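Local coordinates for protein galactose-binding lectin (Enterobacter cloacae subsp. cloacae, PDB 6YF6) that probably binds sugars such as galactose and fucose through a calcium ion held in its C-terminal lectin domain, the part present in this chain, at residues K55-L60 with A119-V124; T67-I72 with T107-F112; K83-A88 with V124-A129; N103-L108 with R136-K141. All coordinates share one frame; numbering follows the deposited sequence.

Contact 1: K55-L60 with A119-V124; sequences KTLTGL and AELAVV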
# COMPACT_ATOMS: atom_id res chain seq x y z
N LYS A 55 14.78 2.29 14.64
CA LYS A 55 13.84 1.71 15.58
C LYS A 55 14.44 0.44 16.19
O LYS A 55 15.01 -0.38 15.47
CB LYS A 55 12.50 1.36 14.92
CG LYS A 55 11.54 0.65 15.87
CD LYS A 55 10.15 0.50 15.29
CE LYS A 55 9.24 -0.29 16.23
NZ LYS A 55 7.85 -0.38 15.72
N THR A 56 14.29 0.30 17.50
CA THR A 56 14.57 -0.97 18.17
C THR A 56 13.27 -1.75 18.22
O THR A 56 12.40 -1.49 19.06
CB THR A 56 15.17 -0.74 19.55
OG1 THR A 56 16.39 -0.01 19.43
CG2 THR A 56 15.46 -2.08 20.23
N LEU A 57 13.12 -2.71 17.31
CA LEU A 57 11.91 -3.51 17.22
C LEU A 57 11.93 -4.61 18.28
O LEU A 57 12.87 -5.40 18.33
CB LEU A 57 11.81 -4.12 15.82
CG LEU A 57 10.54 -4.92 15.51
CD1 LEU A 57 9.33 -4.00 15.45
CD2 LEU A 57 10.73 -5.66 14.20
N THR A 58 10.89 -4.66 19.10
CA THR A 58 10.78 -5.63 20.17
C THR A 58 9.77 -6.71 19.81
O THR A 58 9.11 -6.66 18.77
CB THR A 58 10.38 -4.94 21.49
OG1 THR A 58 9.06 -4.40 21.36
CG2 THR A 58 11.36 -3.82 21.82
N GLY A 59 9.67 -7.72 20.68
CA GLY A 59 8.70 -8.78 20.48
C GLY A 59 9.14 -9.89 19.56
O GLY A 59 8.30 -10.66 19.09
N LEU A 60 10.44 -10.01 19.29
CA LEU A 60 10.95 -11.01 18.37
C LEU A 60 11.37 -12.27 19.11
O LEU A 60 11.34 -12.35 20.34
CB LEU A 60 12.12 -10.45 17.57
CG LEU A 60 11.90 -9.10 16.88
CD1 LEU A 60 13.15 -8.71 16.09
CD2 LEU A 60 10.67 -9.12 15.99
N ALA A 119 15.62 -6.26 17.74
CA ALA A 119 16.60 -5.99 16.70
C ALA A 119 16.68 -4.48 16.48
O ALA A 119 15.66 -3.79 16.53
CB ALA A 119 16.25 -6.69 15.38
N GLU A 120 17.89 -3.99 16.23
CA GLU A 120 18.11 -2.58 15.94
C GLU A 120 18.04 -2.39 14.43
O GLU A 120 18.91 -2.86 13.69
CB GLU A 120 19.46 -2.12 16.50
CG GLU A 120 19.50 -2.07 18.02
CD GLU A 120 20.85 -1.63 18.57
OE1 GLU A 120 21.36 -0.58 18.12
OE2 GLU A 120 21.39 -2.33 19.45
N LEU A 121 16.99 -1.71 13.97
CA LEU A 121 16.74 -1.50 12.56
C LEU A 121 17.10 -0.07 12.17
O LEU A 121 16.86 0.87 12.94
CB LEU A 121 15.28 -1.77 12.21
CG LEU A 121 14.76 -3.15 12.61
CD1 LEU A 121 13.30 -3.29 12.21
CD2 LEU A 121 15.62 -4.25 11.97
N ALA A 122 17.63 0.10 10.97
CA ALA A 122 17.93 1.42 10.46
C ALA A 122 17.72 1.44 8.95
O ALA A 122 18.11 0.50 8.26
CB ALA A 122 19.37 1.84 10.79
N VAL A 123 17.06 2.49 8.47
CA VAL A 123 17.02 2.81 7.05
C VAL A 123 18.23 3.69 6.75
O VAL A 123 18.53 4.63 7.50
CB VAL A 123 15.71 3.52 6.68
CG1 VAL A 123 15.67 3.84 5.20
CG2 VAL A 123 14.52 2.66 7.07
N VAL A 124 18.94 3.38 5.67
CA VAL A 124 20.25 3.95 5.39
C VAL A 124 20.20 4.67 4.05
O VAL A 124 19.79 4.08 3.04
CB VAL A 124 21.34 2.86 5.38
CG1 VAL A 124 22.69 3.47 5.04
CG2 VAL A 124 21.39 2.15 6.73

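Contact 2: T67-I72 with T107-F112; sequences TWTVKI and TLSGKF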
# COMPACT_ATOMS: atom_id res chain seq x y z
N THR A 67 10.85 -10.39 7.74
CA THR A 67 10.83 -9.73 6.44
C THR A 67 10.43 -8.28 6.65
O THR A 67 9.32 -7.99 7.11
CB THR A 67 9.87 -10.43 5.48
OG1 THR A 67 10.33 -11.77 5.25
CG2 THR A 67 9.78 -9.69 4.16
N TRP A 68 11.33 -7.36 6.32
CA TRP A 68 11.12 -5.93 6.51
C TRP A 68 10.87 -5.29 5.16
O TRP A 68 11.72 -5.35 4.27
CB TRP A 68 12.34 -5.32 7.20
CG TRP A 68 12.27 -3.84 7.44
CD1 TRP A 68 11.17 -3.04 7.34
CD2 TRP A 68 13.36 -2.99 7.83
NE1 TRP A 68 11.51 -1.74 7.63
CE2 TRP A 68 12.84 -1.68 7.94
CE3 TRP A 68 14.71 -3.21 8.09
CZ2 TRP A 68 13.64 -0.59 8.29
CZ3 TRP A 68 15.50 -2.12 8.45
CH2 TRP A 68 14.96 -0.84 8.55
N THR A 69 9.69 -4.68 5.00
CA THR A 69 9.34 -3.96 3.78
C THR A 69 9.11 -2.49 4.10
O THR A 69 8.59 -2.14 5.17
CB THR A 69 8.09 -4.56 3.11
OG1 THR A 69 7.01 -4.63 4.05
CG2 THR A 69 8.40 -5.96 2.57
N VAL A 70 9.52 -1.63 3.17
CA VAL A 70 9.42 -0.18 3.29
C VAL A 70 8.85 0.34 1.99
O VAL A 70 9.41 0.09 0.92
CB VAL A 70 10.79 0.48 3.57
CG1 VAL A 70 10.67 2.01 3.55
CG2 VAL A 70 11.35 -0.00 4.90
N LYS A 71 7.72 1.04 2.07
CA LYS A 71 7.10 1.65 0.89
C LYS A 71 7.67 3.05 0.74
O LYS A 71 7.52 3.89 1.63
CB LYS A 71 5.58 1.67 1.02
CG LYS A 71 4.97 0.27 1.01
CD LYS A 71 3.45 0.33 0.85
CE LYS A 71 2.83 -1.06 0.96
NZ LYS A 71 1.36 -1.00 1.22
N ILE A 72 8.31 3.30 -0.40
CA ILE A 72 9.16 4.48 -0.57
C ILE A 72 9.04 4.99 -1.99
O ILE A 72 8.81 4.22 -2.93
CB ILE A 72 10.63 4.13 -0.22
CG1 ILE A 72 11.50 5.37 -0.27
CG2 ILE A 72 11.17 3.06 -1.17
CD1 ILE A 72 12.82 5.18 0.44
N THR A 107 8.72 -0.97 -3.29
CA THR A 107 8.98 -1.65 -2.04
C THR A 107 10.47 -1.94 -1.91
O THR A 107 11.07 -2.55 -2.81
CB THR A 107 8.18 -2.95 -1.95
OG1 THR A 107 6.78 -2.64 -2.01
CG2 THR A 107 8.47 -3.69 -0.65
N LEU A 108 11.06 -1.49 -0.82
CA LEU A 108 12.42 -1.83 -0.43
C LEU A 108 12.32 -2.93 0.62
O LEU A 108 11.66 -2.74 1.65
CB LEU A 108 13.14 -0.60 0.10
CG LEU A 108 14.50 -0.81 0.77
CD1 LEU A 108 15.56 -1.28 -0.21
CD2 LEU A 108 14.91 0.50 1.43
N SER A 109 12.96 -4.07 0.36
CA SER A 109 12.78 -5.27 1.16
C SER A 109 14.12 -5.84 1.61
O SER A 109 15.13 -5.75 0.91
CB SER A 109 12.04 -6.37 0.36
OG SER A 109 10.90 -5.85 -0.30
N GLY A 110 14.10 -6.44 2.79
CA GLY A 110 15.21 -7.24 3.27
C GLY A 110 14.73 -8.16 4.36
O GLY A 110 13.69 -7.92 5.00
N LYS A 111 15.48 -9.24 4.57
CA LYS A 111 15.19 -10.19 5.63
C LYS A 111 16.35 -10.22 6.61
O LYS A 111 17.51 -10.04 6.23
CB LYS A 111 14.95 -11.59 5.06
CG LYS A 111 13.71 -11.71 4.21
CD LYS A 111 13.56 -13.12 3.66
CE LYS A 111 12.19 -13.38 3.07
NZ LYS A 111 11.87 -14.83 3.10
N PHE A 112 16.03 -10.43 7.89
CA PHE A 112 17.03 -10.55 8.93
C PHE A 112 16.61 -11.65 9.89
O PHE A 112 15.43 -12.00 9.98
CB PHE A 112 17.25 -9.23 9.68
CG PHE A 112 16.06 -8.78 10.49
CD1 PHE A 112 15.06 -8.02 9.90
CD2 PHE A 112 15.95 -9.10 11.83
CE1 PHE A 112 13.97 -7.59 10.64
CE2 PHE A 112 14.86 -8.69 12.57
CZ PHE A 112 13.87 -7.93 11.97

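Contact 3: K83-A88 with V124-A129; sequences KVSLRA and VSHVSA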
# COMPACT_ATOMS: atom_id res chain seq x y z
N LYS A 83 19.42 7.00 -2.78
CA LYS A 83 19.82 5.59 -2.74
C LYS A 83 19.68 5.10 -1.31
O LYS A 83 20.37 5.59 -0.42
CB LYS A 83 21.26 5.41 -3.22
CG LYS A 83 21.50 5.74 -4.68
CD LYS A 83 22.89 5.27 -5.12
CE LYS A 83 23.19 5.66 -6.55
NZ LYS A 83 24.66 5.76 -6.79
N VAL A 84 18.79 4.12 -1.10
CA VAL A 84 18.37 3.74 0.25
C VAL A 84 18.47 2.24 0.41
O VAL A 84 18.07 1.48 -0.48
CB VAL A 84 16.94 4.24 0.53
CG1 VAL A 84 16.56 3.99 1.98
CG2 VAL A 84 16.81 5.72 0.19
N SER A 85 18.99 1.80 1.56
CA SER A 85 19.09 0.38 1.89
C SER A 85 18.53 0.16 3.29
O SER A 85 18.13 1.11 3.98
CB SER A 85 20.54 -0.12 1.80
OG SER A 85 21.38 0.51 2.76
N LEU A 86 18.51 -1.10 3.72
CA LEU A 86 18.03 -1.49 5.03
C LEU A 86 19.15 -2.16 5.82
O LEU A 86 19.96 -2.90 5.26
CB LEU A 86 16.85 -2.45 4.93
CG LEU A 86 15.68 -1.99 4.05
CD1 LEU A 86 14.68 -3.12 3.86
CD2 LEU A 86 15.03 -0.77 4.66
N ARG A 87 19.16 -1.92 7.13
CA ARG A 87 20.17 -2.45 8.03
C ARG A 87 19.50 -3.01 9.27
O ARG A 87 18.54 -2.42 9.78
CB ARG A 87 21.19 -1.37 8.39
CG ARG A 87 22.35 -1.84 9.25
CD ARG A 87 23.39 -0.73 9.40
NE ARG A 87 23.96 -0.34 8.12
CZ ARG A 87 24.52 0.84 7.86
NH1 ARG A 87 24.58 1.78 8.80
NH2 ARG A 87 25.00 1.09 6.65
N ALA A 88 20.01 -4.14 9.76
CA ALA A 88 19.46 -4.78 10.95
C ALA A 88 20.60 -5.32 11.80
O ALA A 88 21.37 -6.17 11.34
CB ALA A 88 18.48 -5.90 10.59
N VAL A 124 18.94 3.38 5.67
CA VAL A 124 20.25 3.95 5.39
C VAL A 124 20.20 4.67 4.05
O VAL A 124 19.79 4.08 3.04
CB VAL A 124 21.34 2.86 5.38
CG1 VAL A 124 22.69 3.47 5.04
CG2 VAL A 124 21.39 2.15 6.73
N SER A 125 20.63 5.93 4.04
CA SER A 125 20.83 6.70 2.82
C SER A 125 22.29 6.68 2.42
O SER A 125 23.18 6.85 3.26
CB SER A 125 20.38 8.15 3.01
OG SER A 125 20.85 8.95 1.93
N HIS A 126 22.54 6.49 1.12
CA HIS A 126 23.89 6.47 0.58
C HIS A 126 24.22 7.73 -0.20
O HIS A 126 25.28 7.80 -0.84
CB HIS A 126 24.08 5.23 -0.30
CG HIS A 126 23.81 3.94 0.42
ND1 HIS A 126 24.82 3.08 0.78
CD2 HIS A 126 22.66 3.39 0.85
CE1 HIS A 126 24.30 2.04 1.41
NE2 HIS A 126 22.99 2.20 1.46
N VAL A 127 23.35 8.73 -0.16
CA VAL A 127 23.56 10.00 -0.85
C VAL A 127 23.58 11.10 0.20
O VAL A 127 22.57 11.33 0.89
CB VAL A 127 22.47 10.26 -1.90
CG1 VAL A 127 22.66 11.61 -2.57
CG2 VAL A 127 22.47 9.14 -2.94
N SER A 128 24.72 11.77 0.35
CA SER A 128 24.83 12.88 1.29
C SER A 128 24.30 14.19 0.73
O SER A 128 24.07 15.13 1.49
CB SER A 128 26.29 13.06 1.71
OG SER A 128 27.10 13.43 0.61
N ALA A 129 24.07 14.26 -0.58
CA ALA A 129 23.78 15.52 -1.24
C ALA A 129 22.46 16.11 -0.76
O ALA A 129 21.55 15.39 -0.32
CB ALA A 129 23.73 15.33 -2.75
O HOH W 1 19.51 8.68 -0.40

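Contact 4: N103-L108 with R136-K141; sequences NEWVTL and RIKELK. With PO4 (phosphate ion), chain F.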
# COMPACT_ATOMS: atom_id res chain seq x y z
N ASN A 103 7.23 9.95 -7.45
CA ASN A 103 5.90 9.50 -7.06
C ASN A 103 5.55 8.12 -7.61
O ASN A 103 4.37 7.78 -7.72
CB ASN A 103 4.84 10.53 -7.47
CG ASN A 103 5.16 11.91 -6.92
OD1 ASN A 103 5.20 12.11 -5.71
ND2 ASN A 103 5.41 12.86 -7.81
N GLU A 104 6.55 7.32 -7.96
CA GLU A 104 6.36 5.89 -8.20
C GLU A 104 6.71 5.17 -6.90
O GLU A 104 7.87 5.16 -6.48
CB GLU A 104 7.23 5.39 -9.36
CG GLU A 104 7.29 3.88 -9.44
CD GLU A 104 7.90 3.37 -10.74
OE1 GLU A 104 8.50 4.18 -11.47
OE2 GLU A 104 7.77 2.16 -11.02
N TRP A 105 5.71 4.59 -6.26
CA TRP A 105 5.91 3.94 -4.97
C TRP A 105 6.38 2.51 -5.21
O TRP A 105 5.74 1.74 -5.93
CB TRP A 105 4.62 3.98 -4.15
CG TRP A 105 4.35 5.37 -3.63
CD1 TRP A 105 3.59 6.34 -4.23
CD2 TRP A 105 4.86 5.96 -2.43
NE1 TRP A 105 3.59 7.48 -3.46
CE2 TRP A 105 4.36 7.27 -2.35
CE3 TRP A 105 5.69 5.49 -1.40
CZ2 TRP A 105 4.66 8.13 -1.29
CZ3 TRP A 105 5.99 6.34 -0.35
CH2 TRP A 105 5.48 7.65 -0.31
N VAL A 106 7.53 2.17 -4.62
CA VAL A 106 8.13 0.86 -4.75
C VAL A 106 8.38 0.32 -3.35
O VAL A 106 8.27 1.03 -2.35
CB VAL A 106 9.45 0.89 -5.56
CG1 VAL A 106 9.22 1.50 -6.93
CG2 VAL A 106 10.52 1.67 -4.80
N THR A 107 8.72 -0.97 -3.29
CA THR A 107 8.98 -1.65 -2.04
C THR A 107 10.47 -1.94 -1.91
O THR A 107 11.07 -2.55 -2.81
CB THR A 107 8.18 -2.95 -1.95
OG1 THR A 107 6.78 -2.64 -2.01
CG2 THR A 107 8.47 -3.69 -0.65
N LEU A 108 11.06 -1.49 -0.82
CA LEU A 108 12.42 -1.83 -0.43
C LEU A 108 12.32 -2.93 0.62
O LEU A 108 11.66 -2.74 1.65
CB LEU A 108 13.14 -0.60 0.10
CG LEU A 108 14.50 -0.81 0.77
CD1 LEU A 108 15.56 -1.28 -0.21
CD2 LEU A 108 14.91 0.50 1.43
N ARG A 136 10.03 10.13 0.00
CA ARG A 136 9.06 9.93 1.08
C ARG A 136 8.99 8.45 1.43
O ARG A 136 9.13 7.58 0.56
CB ARG A 136 7.66 10.43 0.68
CG ARG A 136 7.53 11.95 0.49
CD ARG A 136 6.22 12.32 -0.20
NE ARG A 136 5.94 13.75 -0.15
CZ ARG A 136 5.00 14.37 -0.87
NH1 ARG A 136 4.24 13.69 -1.72
NH2 ARG A 136 4.83 15.67 -0.75
N ILE A 137 8.76 8.17 2.71
CA ILE A 137 8.50 6.82 3.20
C ILE A 137 7.14 6.82 3.87
O ILE A 137 6.94 7.51 4.88
CB ILE A 137 9.58 6.34 4.17
CG1 ILE A 137 10.89 6.10 3.42
CG2 ILE A 137 9.12 5.07 4.89
CD1 ILE A 137 12.11 5.94 4.32
N LYS A 138 6.20 6.03 3.33
CA LYS A 138 4.84 6.01 3.85
C LYS A 138 4.54 4.78 4.71
O LYS A 138 3.52 4.77 5.40
CB LYS A 138 3.82 6.09 2.71
CG LYS A 138 3.76 4.86 1.80
CD LYS A 138 2.76 5.08 0.67
CE LYS A 138 2.73 3.91 -0.30
NZ LYS A 138 1.70 4.10 -1.37
N GLU A 139 5.39 3.76 4.69
CA GLU A 139 5.10 2.57 5.47
C GLU A 139 6.37 1.78 5.73
O GLU A 139 7.22 1.64 4.84
CB GLU A 139 4.07 1.69 4.76
CG GLU A 139 3.79 0.36 5.45
CD GLU A 139 2.75 -0.46 4.72
OE1 GLU A 139 3.06 -1.62 4.36
OE2 GLU A 139 1.63 0.05 4.50
N LEU A 140 6.50 1.27 6.95
CA LEU A 140 7.53 0.31 7.32
C LEU A 140 6.84 -0.86 8.00
O LEU A 140 6.10 -0.67 8.97
CB LEU A 140 8.59 0.93 8.24
CG LEU A 140 9.20 2.26 7.80
CD1 LEU A 140 8.52 3.40 8.53
CD2 LEU A 140 10.71 2.29 8.03
N LYS A 141 7.06 -2.06 7.48
CA LYS A 141 6.37 -3.25 7.97
C LYS A 141 7.38 -4.37 8.16
O LYS A 141 8.22 -4.61 7.29
CB LYS A 141 5.27 -3.69 7.00
CG LYS A 141 4.39 -4.82 7.53
CD LYS A 141 3.20 -5.06 6.63
CE LYS A 141 3.62 -5.63 5.28
NZ LYS A 141 2.44 -6.03 4.45
P PO4 F . -1.23 3.19 0.44
O1 PO4 F . -1.01 4.27 -0.59
O2 PO4 F . -1.88 3.78 1.67
O3 PO4 F . 0.09 2.58 0.84
O4 PO4 F . -2.11 2.11 -0.15
O HOH W 2 4.65 11.27 -3.38

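Contact 1: K55-L60 with A119-V124
Lys55 to Leu57 and Ala119 to Leu121 pair as antiparallel strands, 50-58 being one of the two outermost strands, within this chain, of a four-stranded sheet of the beta-sandwich domain. The backbone ladder does most of the holding. Lys55 and Leu121 form a hydrogen-bonded pair: Lys55 N reaches Leu121 O at 3.0 Å, and Leu121 N returns to Lys55 O at 2.8 Å. Two residues on, Leu57 N donates to Ala119 O over 2.9 Å, and Ala119 N donates back to Leu57 O. The bond made by Leu57 N is the most bent of the four, with 141° at the hydrogen. Between these pairs lies the non-hydrogen-bonded pair Thr56 and Glu120, where Thr56 CA stands 3.4 Å from Ala119 O as a CA-H...O contact.

Side-chain contacts divide between the two faces. On the exposed face Thr56 and Glu120 run alongside each other, with the hydroxyl of Thr56 against the methylene CG of Glu120. On the buried face Leu57, its CG anti to the backbone N (chi1 -175°), crosses the Leu121 side chain at a slant, and CD1 of Leu121 meets both CB and CD2 of Leu57. Leu121 also packs on Trp68 and Ile142 of the opposing sheet. Lys55 sends its extended chain away from this pairing to a salt bridge with Asp7 of the second subunit. Beyond the turn at Gly59, Leu60 comes back toward the ladder, and its CD1 methyl rests 3.8 Å from Ala119 CB.

Contact 2: T67-I72 with T107-F112
A regular antiparallel ladder joins Thr67-Ile72 to Thr107-Phe112 in one sheet of the beta-sandwich, with 106-113 at one edge of it within this chain. Trp68 and Gly110 form one hydrogen-bonded pair: Trp68 N gives a nearly straight bond to Gly110 O at 2.8 Å, and Gly110 N donates to Trp68 O. Val70 and Leu108 form the next; Leu108 N meets Val70 O at 2.9 Å with 173° at the hydrogen, whereas the return bond from Val70 N is more bent. The non-hydrogen-bonded positions between and beside them add CA-H...O contacts, the shortest from Ser109 CA to Trp68 O at 3.3 Å.

On the outer face, the long chain of Lys111 runs alongside Thr67, its CE lying 3.3 Å from Thr67 OG1. Thr69 and Thr107 meet through carbon, Thr107 CG2 touching both CB and CG2 of Thr69. The inner face is apolar. Val70 and Leu108 face each other with CB atoms 4.3 Å apart, and Ile72 CG2 lies near Leu108 CB. Trp68 has CG anti to the backbone N (chi1 179°), which leads the indole away from this ladder toward Leu121 and Val123 of the other sheet, while its CB sits at the edge of the Phe112 ring, 4.4 Å from CE1. A polar outer face backed by interlocked aliphatic and aromatic groups is characteristic of a sheet in a beta-sandwich.

Contact 3: K83-A88 with V124-A129
The guanidinium of Arg87 carries a methyl of Val124 over the centre of one face, CG2 lying 3.6 Å from CZ. The bend at chi3 (-62°) folds the arginine back over this valine, and salt bridges to Asp92 and Glu51 tie down the charged end. The His126 imidazole is engaged at its edge: Ser85 OG and the carbonyl O of Lys83 both lie in the ring plane. Ser85 OG and His126 NE2 share a short hydrogen bond of 2.7 Å, whose donor may be either, while Lys83 O is 3.4 Å from CD2.

Lys83 O also accepts from His126 N at 2.8 Å, fixing the residue from which the ring projects. Further along, Ser85 and Val124 are a hydrogen-bonded pair, Ser85 N to Val124 O also measuring 2.8 Å. Ser125 OG accepts from Val127 N in an ST turn, takes a hydrogen bond from a water that accepts from Lys83 N, and is bonded to His48 O as well.

Strand 83-88 lies between 118-125 and 91-98, with Val84 facing Ile72 and Leu108 of the opposing sheet; further on from Val127, the chain runs toward the calcium-binding Ser130, Gly132 and Asp134.

Contact 4: N103-L108 with R136-K141
Lys138 lies with its whole side chain against the indole of Trp105. Its CB stands 3.8 Å from Trp105 CH2, and CG comes to 3.4 Å from Trp105 CZ3. Placed between the backbone N and the carbonyl carbon (chi1 68°), CG starts an extended chain that slants across the ring. CD sits over the six-membered ring in a CH-pi contact, 3.6 Å from its centroid. CE continues over the same face, near CE3. The terminal NZ reaches the five-membered ring, 3.9 Å from its centroid and 19° off the normal, a cation-pi interaction. The same ammonium donates to phosphate O1 at 2.8 Å and, weakly, to O3. This ion, probably from the crystallisation liquor, is also bound by Thr35, and by Thr35, Lys71 and Lys138 of the second subunit, so that it bridges the dimer.

Arg136 completes the contact, its CB 3.7 Å from Trp105 CH2. At its far end a water accepts from Arg136 NH1 at 3.0 Å and donates to Asn103 OD1, while Arg136 NE forms a salt bridge with Glu39.

The two segments are not adjacent strands: 65-74 runs between 106-113 and 135-143, and Trp105 reaches over Ala73 to the far side. At Leu140 and Lys141 the sheet continues into an antiparallel strand of the second subunit.

Contacts 1 and 3 are buried and belong to one sheet, where strand 118-125 pairs with 50-58 in the first and with 83-88 in the second, sharing Val124. Contact 2, partly buried, is an edge ladder of the opposite sheet, and contact 4 reaches across that sheet's surface from Asn103 and Trp105 to strand 135-143. Trp68 and Leu86 interlock the sheets, the indole packing on Leu121 and Val123 of contact 1. Contacts 1 and 2 depend chiefly on backbone bonds and apolar groups; contact 3 adds serine, histidine and arginine near the calcium end, whereas contact 4 rests on a lysine laid over a tryptophan face, by CH-pi and cation-pi contacts. Contacts 1 and 4 both reach the second subunit.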